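Local structure of putative Phosphoglycerate mutase (3EOZ) at residues 69-74 with 148-153; 74-79 with 96-101; 24-29 with 152-157. The protein probably acts as a serine/threonine protein phosphatase or phosphoglycerate mutase, the chain here being the histidine phosphatase domain of a longer, probably membrane-anchored protein. All blocks are in the same frame, centred on the assembly; numbering follows the deposited sequence.

Interaction 1: residues 69-74 with 148-153; sequences VSVIYH and EYQLVI
Residues 69-74 and 148-153 pair as neighbouring parallel strands in the central sheet of the histidine phosphatase fold, Tyr73 and Leu151 each taking part in two backbone hydrogen bonds across the pair. Tyr73 N donates to Leu151 O (2.7 Å), and Tyr73 O receives Ile153 N from above the carbonyl plane. Ser70 N to Tyr149 O and Leu151 N to Val71 O continue the ladder. Gln150 lies on the face that carries Val71 and Tyr73. Gln150 CB sits at the edge of the Tyr73 ring, 3.6 Å from Tyr73 CE1. The next atom, Gln150 CG, opposite the carbonyl carbon (chi1 -60°), rests 3.7 Å from Val71 CB. A bend at chi2 (81°) then turns the amide back along the strand and leaves Gln150 NE2 3.2 Å from Ser70 OG, with the amide plane steeply inclined to the tyrosine ring. On the other face the contacts between the two strands are apolar: Leu151 CD1 reaches both Val69 CG1 and Ile72 CG1, Ile72 CG2 meets Ile153 CD1 at 3.8 Å, and Leu60 and Leu64 of helix 49-64 pack on Leu151. At the start of the pair, Ser70 OG donates to Glu148 OE2 (2.6 Å), which it meets on the anti side of the carboxylate.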
loop_
_atom_site.group_PDB
_atom_site.type_symbol
_atom_site.label_atom_id
_atom_site.label_comp_id
_atom_site.label_asym_id
_atom_site.label_seq_id
_atom_site.Cartn_x
_atom_site.Cartn_y
_atom_site.Cartn_z
ATOM N N VAL B 69 31.888 -4.141 -1.897
ATOM C CA VAL B 69 31.251 -3.028 -1.188
ATOM C C VAL B 69 32.321 -2.033 -0.735
ATOM O O VAL B 69 32.990 -2.254 0.262
ATOM C CB VAL B 69 30.451 -3.519 0.052
ATOM C CG1 VAL B 69 29.923 -2.351 0.856
ATOM C CG2 VAL B 69 29.312 -4.416 -0.369
ATOM N N SER B 70 32.456 -0.925 -1.453
ATOM C CA SER B 70 33.515 0.040 -1.185
ATOM C C SER B 70 33.208 1.035 -0.073
ATOM O O SER B 70 34.123 1.441 0.650
ATOM C CB SER B 70 33.870 0.804 -2.466
ATOM O OG SER B 70 32.746 1.451 -3.024
ATOM N N VAL B 71 31.943 1.451 0.058
ATOM C CA VAL B 71 31.552 2.446 1.075
ATOM C C VAL B 71 30.251 2.078 1.781
ATOM O O VAL B 71 29.349 1.523 1.184
ATOM C CB VAL B 71 31.349 3.843 0.463
ATOM C CG1 VAL B 71 31.194 4.902 1.575
ATOM C CG2 VAL B 71 32.492 4.195 -0.491
ATOM N N ILE B 72 30.173 2.401 3.062
ATOM C CA ILE B 72 28.961 2.316 3.825
ATOM C C ILE B 72 28.702 3.732 4.336
ATOM O O ILE B 72 29.498 4.268 5.107
ATOM C CB ILE B 72 29.114 1.332 4.991
ATOM C CG1 ILE B 72 29.372 -0.087 4.459
ATOM C CG2 ILE B 72 27.871 1.322 5.854
ATOM C CD1 ILE B 72 29.712 -1.104 5.545
ATOM N N TYR B 73 27.607 4.350 3.896
ATOM C CA TYR B 73 27.289 5.729 4.305
ATOM C C TYR B 73 26.359 5.764 5.501
ATOM O O TYR B 73 25.566 4.844 5.695
ATOM C CB TYR B 73 26.635 6.485 3.165
ATOM C CG TYR B 73 27.514 6.671 1.971
ATOM C CD1 TYR B 73 27.408 5.837 0.864
ATOM C CD2 TYR B 73 28.449 7.682 1.938
ATOM C CE1 TYR B 73 28.205 6.012 -0.256
ATOM C CE2 TYR B 73 29.250 7.869 0.828
ATOM C CZ TYR B 73 29.130 7.024 -0.267
ATOM O OH TYR B 73 29.927 7.223 -1.358
ATOM N N HIS B 74 26.438 6.823 6.301
ATOM C CA HIS B 74 25.553 6.949 7.447
ATOM C C HIS B 74 25.447 8.375 7.925
ATOM O O HIS B 74 26.199 9.239 7.508
ATOM C CB HIS B 74 26.028 6.044 8.585
ATOM C CG HIS B 74 27.382 6.404 9.106
ATOM N ND1 HIS B 74 27.576 7.392 10.051
ATOM C CD2 HIS B 74 28.612 5.919 8.806
ATOM C CE1 HIS B 74 28.868 7.509 10.297
ATOM N NE2 HIS B 74 29.515 6.622 9.558
ATOM N N GLU B 148 30.893 -2.459 -8.298
ATOM C CA GLU B 148 31.058 -1.706 -7.067
ATOM C C GLU B 148 29.686 -1.387 -6.473
ATOM O O GLU B 148 28.795 -0.929 -7.179
ATOM C CB GLU B 148 31.843 -0.425 -7.336
ATOM C CG GLU B 148 32.587 0.096 -6.109
ATOM C CD GLU B 148 33.249 1.438 -6.372
ATOM O OE1 GLU B 148 33.760 1.601 -7.503
ATOM O OE2 GLU B 148 33.244 2.321 -5.471
ATOM N N TYR B 149 29.529 -1.649 -5.181
ATOM C CA TYR B 149 28.332 -1.284 -4.452
ATOM C C TYR B 149 28.651 -0.401 -3.247
ATOM O O TYR B 149 29.672 -0.571 -2.611
ATOM C CB TYR B 149 27.629 -2.542 -3.962
ATOM C CG TYR B 149 26.938 -3.318 -5.053
ATOM C CD1 TYR B 149 25.612 -3.082 -5.364
ATOM C CD2 TYR B 149 27.614 -4.292 -5.771
ATOM C CE1 TYR B 149 24.972 -3.790 -6.369
ATOM C CE2 TYR B 149 26.986 -5.005 -6.771
ATOM C CZ TYR B 149 25.658 -4.755 -7.066
ATOM O OH TYR B 149 25.019 -5.462 -8.065
ATOM N N GLN B 150 27.765 0.540 -2.936
ATOM C CA GLN B 150 27.793 1.243 -1.653
ATOM C C GLN B 150 26.468 0.996 -0.931
ATOM O O GLN B 150 25.428 0.799 -1.569
ATOM C CB GLN B 150 27.994 2.752 -1.820
ATOM C CG GLN B 150 29.271 3.198 -2.524
ATOM C CD GLN B 150 29.173 3.126 -4.017
ATOM O OE1 GLN B 150 28.221 3.621 -4.594
ATOM N NE2 GLN B 150 30.154 2.475 -4.662
ATOM N N LEU B 151 26.521 1.007 0.401
ATOM C CA LEU B 151 25.361 0.802 1.250
ATOM C C LEU B 151 25.018 2.111 1.907
ATOM O O LEU B 151 25.865 2.734 2.535
ATOM C CB LEU B 151 25.657 -0.236 2.321
ATOM C CG LEU B 151 26.016 -1.634 1.818
ATOM C CD1 LEU B 151 26.393 -2.546 2.976
ATOM C CD2 LEU B 151 24.878 -2.233 1.053
ATOM N N VAL B 152 23.778 2.553 1.741
ATOM C CA VAL B 152 23.347 3.802 2.338
ATOM C C VAL B 152 22.501 3.424 3.536
ATOM O O VAL B 152 21.452 2.836 3.375
ATOM C CB VAL B 152 22.563 4.639 1.330
ATOM C CG1 VAL B 152 22.254 6.009 1.897
ATOM C CG2 VAL B 152 23.364 4.764 0.059
ATOM N N ILE B 153 22.977 3.724 4.740
ATOM C CA ILE B 153 22.216 3.422 5.949
ATOM C C ILE B 153 21.342 4.613 6.279
ATOM O O ILE B 153 21.803 5.752 6.249
ATOM C CB ILE B 153 23.102 3.046 7.131
ATOM C CG1 ILE B 153 23.953 1.831 6.754
ATOM C CG2 ILE B 153 22.249 2.729 8.359
ATOM C CD1 ILE B 153 24.715 1.290 7.901
#

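Interaction 2: residues 74-79 with 96-101; sequences HSDMIR and LINDPN
His74 is held to residues 97-99 by both its backbone and its ring. His74 N donates to Ile97 O (3.1 Å), and His74 O takes a nearly straight bond from Asp99 N (2.8 Å, 171° at the hydrogen), two links of a parallel bridge centred on Asn98. The imidazole folds over the same piece of chain. With CG set between the backbone N and the carbonyl carbon (chi1 63°), the ring swings across and lays one face over Asn98 CA, a CH-pi contact with Asn98 CA 4.1 Å from the centroid of the His74 ring. Ile97 O lies over that face too, 3.6 Å from His74 CD2, while Leu96 CB stands at the ring edge. Rotation of the imidazole is fixed by a bond in its own plane, from His74 ND1 to Ser75 O (2.7 Å). Beyond it, the Asp76 carboxylate comes up beside the Asn98 amide and places Asp76 OD2 3.9 Å from Pro100 CB.

This contact joins the ends of two parallel strands, 68-74 and 95-98, that helix 78-88 connects in a beta-alpha-beta unit. Further out, turns shape both chains as they leave the sheet. Ser75 OG accepts from the backbone N of selenomethionine Met77 (3.0 Å), an ST turn that leads into the helix, with Met77 in the N-cap position. In 96-101, Asp99 OD1 accepts from Asn101 N (2.8 Å) in an Asx turn, the donor lying above the carboxylate plane. The second oxygen, Asp99 OD2, is hydrogen-bonded to Tyr138 OH of helix 114-139, so both carboxylate oxygens have partners. Asn103 OD1, from a further loop, accepts from Asp76 N. In the first turn of the helix, Arg79 makes a salt bridge to Glu104.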
loop_
_atom_site.group_PDB
_atom_site.type_symbol
_atom_site.label_atom_id
_atom_site.label_comp_id
_atom_site.label_asym_id
_atom_site.label_seq_id
_atom_site.Cartn_x
_atom_site.Cartn_y
_atom_site.Cartn_z
ATOM N N HIS B 74 26.438 6.823 6.301
ATOM C CA HIS B 74 25.553 6.949 7.447
ATOM C C HIS B 74 25.447 8.375 7.925
ATOM O O HIS B 74 26.199 9.239 7.508
ATOM C CB HIS B 74 26.028 6.044 8.585
ATOM C CG HIS B 74 27.382 6.404 9.106
ATOM N ND1 HIS B 74 27.576 7.392 10.051
ATOM C CD2 HIS B 74 28.612 5.919 8.806
ATOM C CE1 HIS B 74 28.868 7.509 10.297
ATOM N NE2 HIS B 74 29.515 6.622 9.558
ATOM N N SER B 75 24.489 8.618 8.806
ATOM C CA SER B 75 24.273 9.959 9.365
ATOM C C SER B 75 25.181 10.202 10.589
ATOM O O SER B 75 25.953 9.336 10.975
ATOM C CB SER B 75 22.811 10.105 9.781
ATOM O OG SER B 75 22.584 9.408 10.998
ATOM N N ASP B 76 25.047 11.378 11.198
ATOM C CA ASP B 76 25.719 11.692 12.459
ATOM C C ASP B 76 25.164 10.927 13.646
ATOM O O ASP B 76 25.837 10.844 14.666
ATOM C CB ASP B 76 25.573 13.174 12.795
ATOM C CG ASP B 76 26.359 14.069 11.872
ATOM O OD1 ASP B 76 27.230 13.548 11.151
ATOM O OD2 ASP B 76 26.108 15.294 11.881
HETATM N N MSE B 77 23.951 10.381 13.534
HETATM C CA MSE B 77 23.269 9.775 14.682
HETATM C C MSE B 77 24.000 8.555 15.179
HETATM O O MSE B 77 24.463 7.726 14.378
HETATM C CB MSE B 77 21.849 9.346 14.340
HETATM C CG MSE B 77 20.809 10.435 14.416
HETATM SE SE MSE B 77 21.194 11.939 13.276
HETATM C CE MSE B 77 21.376 13.315 14.667
ATOM N N ILE B 78 24.050 8.433 16.504
ATOM C CA ILE B 78 24.812 7.385 17.162
ATOM C C ILE B 78 24.377 6.019 16.683
ATOM O O ILE B 78 25.208 5.223 16.274
ATOM C CB ILE B 78 24.699 7.471 18.713
ATOM C CG1 ILE B 78 25.080 8.889 19.182
ATOM C CG2 ILE B 78 25.566 6.399 19.378
ATOM C CD1 ILE B 78 25.804 8.975 20.528
ATOM N N ARG B 79 23.075 5.756 16.735
ATOM C CA ARG B 79 22.493 4.483 16.215
ATOM C C ARG B 79 22.796 4.193 14.744
ATOM O O ARG B 79 22.955 3.019 14.361
ATOM C CB ARG B 79 20.975 4.442 16.414
ATOM C CG ARG B 79 20.358 5.779 16.383
ATOM C CD ARG B 79 18.876 5.771 16.134
ATOM N NE ARG B 79 18.459 7.169 16.104
ATOM C CZ ARG B 79 17.281 7.613 15.709
ATOM N NH1 ARG B 79 16.338 6.770 15.302
ATOM N NH2 ARG B 79 17.049 8.916 15.732
ATOM N N LEU B 96 33.659 3.399 6.072
ATOM C CA LEU B 96 32.517 4.086 6.645
ATOM C C LEU B 96 32.647 5.572 6.365
ATOM O O LEU B 96 33.641 6.172 6.736
ATOM C CB LEU B 96 32.428 3.835 8.153
ATOM C CG LEU B 96 31.820 2.483 8.582
ATOM C CD1 LEU B 96 32.252 1.372 7.650
ATOM C CD2 LEU B 96 32.187 2.123 10.010
ATOM N N ILE B 97 31.670 6.160 5.678
ATOM C CA ILE B 97 31.657 7.607 5.445
ATOM C C ILE B 97 30.430 8.258 6.067
ATOM O O ILE B 97 29.308 7.809 5.851
ATOM C CB ILE B 97 31.736 7.977 3.951
ATOM C CG1 ILE B 97 33.173 7.843 3.449
ATOM C CG2 ILE B 97 31.303 9.440 3.729
ATOM C CD1 ILE B 97 33.714 6.450 3.521
ATOM N N ASN B 98 30.673 9.324 6.831
ATOM C CA ASN B 98 29.648 10.107 7.509
ATOM C C ASN B 98 29.103 11.170 6.570
ATOM O O ASN B 98 29.879 11.935 6.000
ATOM C CB ASN B 98 30.253 10.780 8.744
ATOM C CG ASN B 98 29.215 11.530 9.593
ATOM O OD1 ASN B 98 28.413 12.308 9.082
ATOM N ND2 ASN B 98 29.246 11.301 10.904
ATOM N N ASP B 99 27.778 11.224 6.421
ATOM C CA ASP B 99 27.117 12.226 5.588
ATOM C C ASP B 99 26.045 12.888 6.434
ATOM O O ASP B 99 24.979 12.317 6.636
ATOM C CB ASP B 99 26.497 11.593 4.337
ATOM C CG ASP B 99 25.878 12.620 3.393
ATOM O OD1 ASP B 99 25.807 13.805 3.772
ATOM O OD2 ASP B 99 25.462 12.239 2.265
ATOM N N PRO B 100 26.331 14.094 6.952
ATOM C CA PRO B 100 25.320 14.819 7.721
ATOM C C PRO B 100 24.014 15.103 6.952
ATOM O O PRO B 100 22.990 15.355 7.582
ATOM C CB PRO B 100 26.025 16.140 8.097
ATOM C CG PRO B 100 27.233 16.205 7.310
ATOM C CD PRO B 100 27.612 14.817 6.919
ATOM N N ASN B 101 24.059 15.063 5.619
ATOM C CA ASN B 101 22.847 15.164 4.788
ATOM C C ASN B 101 21.846 14.002 4.978
ATOM O O ASN B 101 20.660 14.176 4.690
ATOM C CB ASN B 101 23.214 15.319 3.307
ATOM C CG ASN B 101 23.748 16.704 2.974
ATOM O OD1 ASN B 101 23.454 17.677 3.669
ATOM N ND2 ASN B 101 24.486 16.805 1.879
#

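Interaction 3: residues 24-29 with 152-157; sequences IILVRH and VICHGN. With PO4 (phosphate ion), chain E.
Strand 22-28 leads into the Arg-His-Gly motif of the histidine phosphatase superfamily, of which Arg28 and His29 are the first two residues, and it pairs here with the strand leading to a second histidine, His155. The two strands run parallel. Val152 N donates to Ile25 O, Val152 O accepts from Val27 N, and Cys154 N donates to Val27 O (2.8 Å). Leu26 and Val152 lie side by side on one face, Leu26 CD2 being 3.9 Å from Val152 CB, and Phe162 of helix 156-166 and Phe139 of helix 114-139 pack on Leu26.

Past the strand ends the two histidines meet. With CG opposite the carbonyl carbon (chi1 -60°), the His29 ring turns one face to the partner chain: Cys154 O and His155 CA lie over that face, both displaced toward the rim, while Ile153 CG2 touches its edge 3.7 Å from His29 ND1. This His29 ND1 is buried without a partner in the model, in which the residues right after His29 are missing. His155 precedes helix 156-166 as its N-cap; His155 ND1 accepts from Asn157 N (2.9 Å), a donor almost exactly in the ring plane, and this bond fixes the rotation of the imidazole.

A phosphate ion, probably from the crystallisation liquor, sits over one face of the His155 ring and at the edge of the His29 ring. Gly156 N donates to phosphate O1 (2.9 Å), and phosphate O3 lies 3.1 Å from His29 CD2. The approach to His155 is implausibly short, leaving phosphate O4, and the salt bridge Arg79 would make to it, doubtful. An anion at a helix N-terminus, flanked by two histidines and close to Arg79, is consistent with a pocket for a substrate phosphoryl group, His29 probably corresponding to the histidine phosphorylated in relatives.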
loop_
_atom_site.group_PDB
_atom_site.type_symbol
_atom_site.label_atom_id
_atom_site.label_comp_id
_atom_site.label_asym_id
_atom_site.label_seq_id
_atom_site.Cartn_x
_atom_site.Cartn_y
_atom_site.Cartn_z
ATOM N N ILE B 24 21.049 0.881 -6.223
ATOM C CA ILE B 24 21.052 1.628 -4.987
ATOM C C ILE B 24 20.588 0.683 -3.917
ATOM O O ILE B 24 19.667 -0.101 -4.139
ATOM C CB ILE B 24 20.110 2.837 -5.054
ATOM C CG1 ILE B 24 20.497 3.753 -6.241
ATOM C CG2 ILE B 24 20.146 3.604 -3.723
ATOM C CD1 ILE B 24 19.348 4.377 -6.966
ATOM N N ILE B 25 21.243 0.732 -2.763
ATOM C CA ILE B 25 20.879 -0.115 -1.652
ATOM C C ILE B 25 20.682 0.709 -0.403
ATOM O O ILE B 25 21.597 1.356 0.075
ATOM C CB ILE B 25 21.927 -1.196 -1.403
ATOM C CG1 ILE B 25 22.038 -2.096 -2.637
ATOM C CG2 ILE B 25 21.549 -2.032 -0.198
ATOM C CD1 ILE B 25 23.032 -3.231 -2.483
ATOM N N LEU B 26 19.469 0.660 0.127
ATOM C CA LEU B 26 19.116 1.397 1.328
ATOM C C LEU B 26 18.976 0.400 2.464
ATOM O O LEU B 26 18.394 -0.649 2.284
ATOM C CB LEU B 26 17.803 2.161 1.119
ATOM C CG LEU B 26 17.729 3.105 -0.087
ATOM C CD1 LEU B 26 16.427 3.980 -0.062
ATOM C CD2 LEU B 26 19.010 3.981 -0.182
ATOM N N VAL B 27 19.541 0.725 3.622
ATOM C CA VAL B 27 19.536 -0.164 4.771
ATOM C C VAL B 27 19.032 0.610 5.961
ATOM O O VAL B 27 19.610 1.629 6.293
ATOM C CB VAL B 27 20.951 -0.720 5.057
ATOM C CG1 VAL B 27 20.910 -1.763 6.182
ATOM C CG2 VAL B 27 21.560 -1.316 3.765
ATOM N N ARG B 28 17.941 0.148 6.577
ATOM C CA ARG B 28 17.331 0.778 7.759
ATOM C C ARG B 28 18.127 0.448 9.036
ATOM O O ARG B 28 18.817 -0.572 9.092
ATOM C CB ARG B 28 15.858 0.312 7.880
ATOM C CG ARG B 28 15.167 0.595 9.226
ATOM C CD ARG B 28 13.642 0.769 9.125
ATOM N NE ARG B 28 12.932 -0.445 8.728
ATOM C CZ ARG B 28 12.473 -1.363 9.571
ATOM N NH1 ARG B 28 12.654 -1.222 10.877
ATOM N NH2 ARG B 28 11.837 -2.426 9.103
ATOM N N HIS B 29 18.027 1.304 10.053
ATOM C CA HIS B 29 18.538 1.000 11.391
ATOM C C HIS B 29 17.917 -0.296 11.946
ATOM O O HIS B 29 16.706 -0.542 11.816
ATOM C CB HIS B 29 18.221 2.134 12.367
ATOM C CG HIS B 29 18.803 3.454 11.976
ATOM N ND1 HIS B 29 19.785 3.574 11.017
ATOM C CD2 HIS B 29 18.563 4.709 12.431
ATOM C CE1 HIS B 29 20.100 4.852 10.872
ATOM N NE2 HIS B 29 19.374 5.560 11.722
ATOM N N VAL B 152 23.778 2.553 1.741
ATOM C CA VAL B 152 23.347 3.802 2.338
ATOM C C VAL B 152 22.501 3.424 3.536
ATOM O O VAL B 152 21.452 2.836 3.375
ATOM C CB VAL B 152 22.563 4.639 1.330
ATOM C CG1 VAL B 152 22.254 6.009 1.897
ATOM C CG2 VAL B 152 23.364 4.764 0.059
ATOM N N ILE B 153 22.977 3.724 4.740
ATOM C CA ILE B 153 22.216 3.422 5.949
ATOM C C ILE B 153 21.342 4.613 6.279
ATOM O O ILE B 153 21.803 5.752 6.249
ATOM C CB ILE B 153 23.102 3.046 7.131
ATOM C CG1 ILE B 153 23.953 1.831 6.754
ATOM C CG2 ILE B 153 22.249 2.729 8.359
ATOM C CD1 ILE B 153 24.715 1.290 7.901
ATOM N N CYS B 154 20.073 4.338 6.572
ATOM C CA CYS B 154 19.042 5.381 6.575
ATOM C C CYS B 154 18.091 5.294 7.753
ATOM O O CYS B 154 17.626 4.220 8.126
ATOM C CB CYS B 154 18.196 5.274 5.304
ATOM S SG CYS B 154 19.006 5.789 3.800
ATOM N N HIS B 155 17.787 6.451 8.315
ATOM C CA HIS B 155 16.628 6.603 9.173
ATOM C C HIS B 155 15.381 6.343 8.329
ATOM O O HIS B 155 15.374 6.577 7.105
ATOM C CB HIS B 155 16.588 8.011 9.745
ATOM C CG HIS B 155 15.572 8.195 10.828
ATOM N ND1 HIS B 155 14.212 8.239 10.584
ATOM C CD2 HIS B 155 15.717 8.357 12.165
ATOM C CE1 HIS B 155 13.566 8.422 11.721
ATOM N NE2 HIS B 155 14.455 8.487 12.698
ATOM N N GLY B 156 14.336 5.848 8.980
ATOM C CA GLY B 156 13.073 5.547 8.310
ATOM C C GLY B 156 12.472 6.733 7.588
ATOM O O GLY B 156 11.915 6.559 6.503
ATOM N N ASN B 157 12.577 7.930 8.167
ATOM C CA ASN B 157 12.061 9.128 7.517
ATOM C C ASN B 157 12.859 9.441 6.254
ATOM O O ASN B 157 12.343 10.049 5.316
ATOM C CB ASN B 157 12.089 10.330 8.477
ATOM C CG ASN B 157 11.107 10.182 9.648
ATOM O OD1 ASN B 157 10.201 9.356 9.620
ATOM N ND2 ASN B 157 11.297 10.995 10.678
HETATM P P PO4 E . 14.955 4.654 12.631
HETATM O O1 PO4 E . 15.205 4.199 11.208
HETATM O O2 PO4 E . 13.487 4.463 12.931
HETATM O O3 PO4 E . 15.814 3.859 13.595
HETATM O O4 PO4 E . 15.308 6.092 12.833
#

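The three contacts are all built on one mixed sheet, their centres about 10 to 12 Å apart. Across it the strands run 95-98, 68-74, 148-154 and 22-28, so interaction 2, interaction 1 and interaction 3 join successive pairs. Interaction 1 shares His74 with interaction 2, and Val152 and Ile153 with interaction 3. Along the chain 24-29 comes first, then 69-74, 74-79 and 96-101, and finally strand 148-154, which closes both interactions 1 and 3. Helix 78-88 ties the outer contact to the inner one: Arg79 packs against His29 and His155, bringing residues from distant parts of the sequence to the presumed active site.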